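Local coordinates for phosphogluconate dehydrogenase NAD-binding putative C-terminal domain-containing protein (Sinorhizobium meliloti, PDB 4EZB), which is of unknown function but is probably an oxidoreductase related to the phosphogluconate dehydrogenases, at residues E262-I267 and M276-C281. Residues are numbered along the deposited sequence; the frame is centred on the assembly and turned at random.
Sequences EAAETI and MSRAAC
An antiparallel helix pair joined by a short connection, a helical hairpin of the all-helical C-terminal part of the chain, brings Ala264 on helix 238-268 against Ser277 and Arg278 on helix 275-291. The segment axes run 169° apart in direction and approach to 8.6 Å. The pair illustrates how small residues let two helices close up: the CA atoms of Ala264 and Ser277 are 5.2 Å apart. Their CB atoms meet at 3.8 Å. Arg278 then folds over the alanine. A turn about its CB-CG bond (chi2 -81°) lays the guanidinium across the methyl, so that Ala264 CB sits under one face, off-centre toward the rim, 3.5 Å from NE of Arg278. Farther out, the side chain of Glu265 crosses that of Arg278 at about a right angle. Glu265 CG packs obliquely against Arg278 NH2 at 3.7 Å, while the carboxylate, with OE2 4.1 Å from the same NH2, stays beyond salt-bridge range and probably adds a modest electrostatic pull. The firmer ionic partner of the arginine is Glu268, which takes NE in a salt bridge. Replacing Arg278 by an alanine would probably cost the Glu268 carboxylate this salt bridge and uncover the methyl of Ala264. Glu211 of the second subunit accepts hydrogen bonds from the backbone N of both Met276 and Ser277, near the start of helix 275-291. On the buried flank, Ile267 and Ser277 both pack on Val200 of helix 190-218. There the isoleucine's terminal methyl, CD1, makes a close van der Waals contact with the serine hydroxyl, whose hydrogen bond is made elsewhere, 3.2 Å from Ser277 OG.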
loop_
_atom_site.group_PDB
_atom_site.type_symbol
_atom_site.label_atom_id
_atom_site.label_comp_id
_atom_site.label_asym_id
_atom_site.label_seq_id
_atom_site.Cartn_x
_atom_site.Cartn_y
_atom_site.Cartn_z
ATOM N N GLU A 262 5.265 0.357 15.949
ATOM C CA GLU A 262 4.878 -0.793 16.752
ATOM C C GLU A 262 4.521 -1.958 15.845
ATOM O O GLU A 262 4.932 -3.090 16.111
ATOM C CB GLU A 262 3.703 -0.445 17.663
ATOM C CG GLU A 262 4.070 0.431 18.851
ATOM C CD GLU A 262 2.956 1.395 19.234
ATOM O OE1 GLU A 262 1.783 1.156 18.854
ATOM O OE2 GLU A 262 3.254 2.406 19.910
ATOM N N ALA A 263 3.772 -1.671 14.774
ATOM C CA ALA A 263 3.349 -2.705 13.820
ATOM C C ALA A 263 4.516 -3.432 13.136
ATOM O O ALA A 263 4.481 -4.665 12.996
ATOM C CB ALA A 263 2.365 -2.150 12.804
ATOM N N ALA A 264 5.543 -2.682 12.732
ATOM C CA ALA A 264 6.780 -3.267 12.204
ATOM C C ALA A 264 7.451 -4.207 13.208
ATOM O O ALA A 264 7.909 -5.289 12.835
ATOM C CB ALA A 264 7.754 -2.178 11.756
ATOM N N GLU A 265 7.505 -3.787 14.476
ATOM C CA GLU A 265 8.060 -4.612 15.574
ATOM C C GLU A 265 7.234 -5.887 15.833
ATOM O O GLU A 265 7.783 -6.951 16.078
ATOM C CB GLU A 265 8.173 -3.779 16.861
ATOM C CG GLU A 265 9.317 -2.775 16.861
ATOM C CD GLU A 265 9.016 -1.529 17.677
ATOM O OE1 GLU A 265 8.269 -1.611 18.683
ATOM O OE2 GLU A 265 9.539 -0.455 17.306
ATOM N N THR A 266 5.912 -5.766 15.767
ATOM C CA THR A 266 5.008 -6.914 15.891
ATOM C C THR A 266 5.262 -7.941 14.791
ATOM O O THR A 266 5.389 -9.143 15.059
ATOM C CB THR A 266 3.539 -6.449 15.843
ATOM O OG1 THR A 266 3.267 -5.641 16.991
ATOM C CG2 THR A 266 2.577 -7.618 15.816
ATOM N N ILE A 267 5.363 -7.461 13.559
ATOM C CA ILE A 267 5.585 -8.338 12.422
ATOM C C ILE A 267 6.977 -8.949 12.527
ATOM O O ILE A 267 7.161 -10.139 12.292
ATOM C CB ILE A 267 5.402 -7.586 11.086
ATOM C CG1 ILE A 267 3.969 -7.063 10.957
ATOM C CG2 ILE A 267 5.735 -8.488 9.898
ATOM C CD1 ILE A 267 3.856 -5.922 9.969
HETATM N N MSE A 276 7.453 -3.063 4.382
HETATM C CA MSE A 276 6.318 -2.194 4.020
HETATM C C MSE A 276 5.954 -1.342 5.210
HETATM O O MSE A 276 5.792 -0.123 5.084
HETATM C CB MSE A 276 5.070 -2.946 3.567
HETATM C CG MSE A 276 5.307 -3.760 2.294
HETATM SE SE MSE A 276 5.854 -2.559 0.807
HETATM C CE MSE A 276 4.174 -1.588 0.413
ATOM N N SER A 277 5.852 -1.970 6.382
ATOM C CA SER A 277 5.532 -1.240 7.604
ATOM C C SER A 277 6.596 -0.221 7.940
ATOM O O SER A 277 6.278 0.867 8.399
ATOM C CB SER A 277 5.393 -2.194 8.783
ATOM O OG SER A 277 4.277 -3.027 8.571
ATOM N N ARG A 278 7.863 -0.584 7.767
ATOM C CA ARG A 278 8.926 0.372 8.089
ATOM C C ARG A 278 8.902 1.563 7.106
ATOM O O ARG A 278 9.020 2.711 7.521
ATOM C CB ARG A 278 10.299 -0.309 8.104
ATOM C CG ARG A 278 10.530 -1.272 9.260
ATOM C CD ARG A 278 10.923 -0.523 10.522
ATOM N NE ARG A 278 11.159 -1.427 11.644
ATOM C CZ ARG A 278 11.045 -1.081 12.925
ATOM N NH1 ARG A 278 10.688 0.155 13.263
ATOM N NH2 ARG A 278 11.274 -1.980 13.875
ATOM N N ALA A 279 8.718 1.278 5.813
ATOM C CA ALA A 279 8.731 2.334 4.792
ATOM C C ALA A 279 7.524 3.247 4.986
ATOM O O ALA A 279 7.650 4.454 4.838
ATOM C CB ALA A 279 8.754 1.754 3.386
ATOM N N ALA A 280 6.373 2.676 5.371
ATOM C CA ALA A 280 5.161 3.489 5.560
ATOM C C ALA A 280 5.269 4.498 6.730
ATOM O O ALA A 280 4.930 5.691 6.580
ATOM C CB ALA A 280 3.932 2.610 5.691
ATOM N N CYS A 281 5.770 4.000 7.861
ATOM C CA CYS A 281 6.148 4.795 9.022
ATOM C C CYS A 281 7.082 5.941 8.657
ATOM O O CYS A 281 6.797 7.097 8.980
ATOM C CB CYS A 281 6.796 3.871 10.074
ATOM S SG CYS A 281 7.994 4.618 11.210
#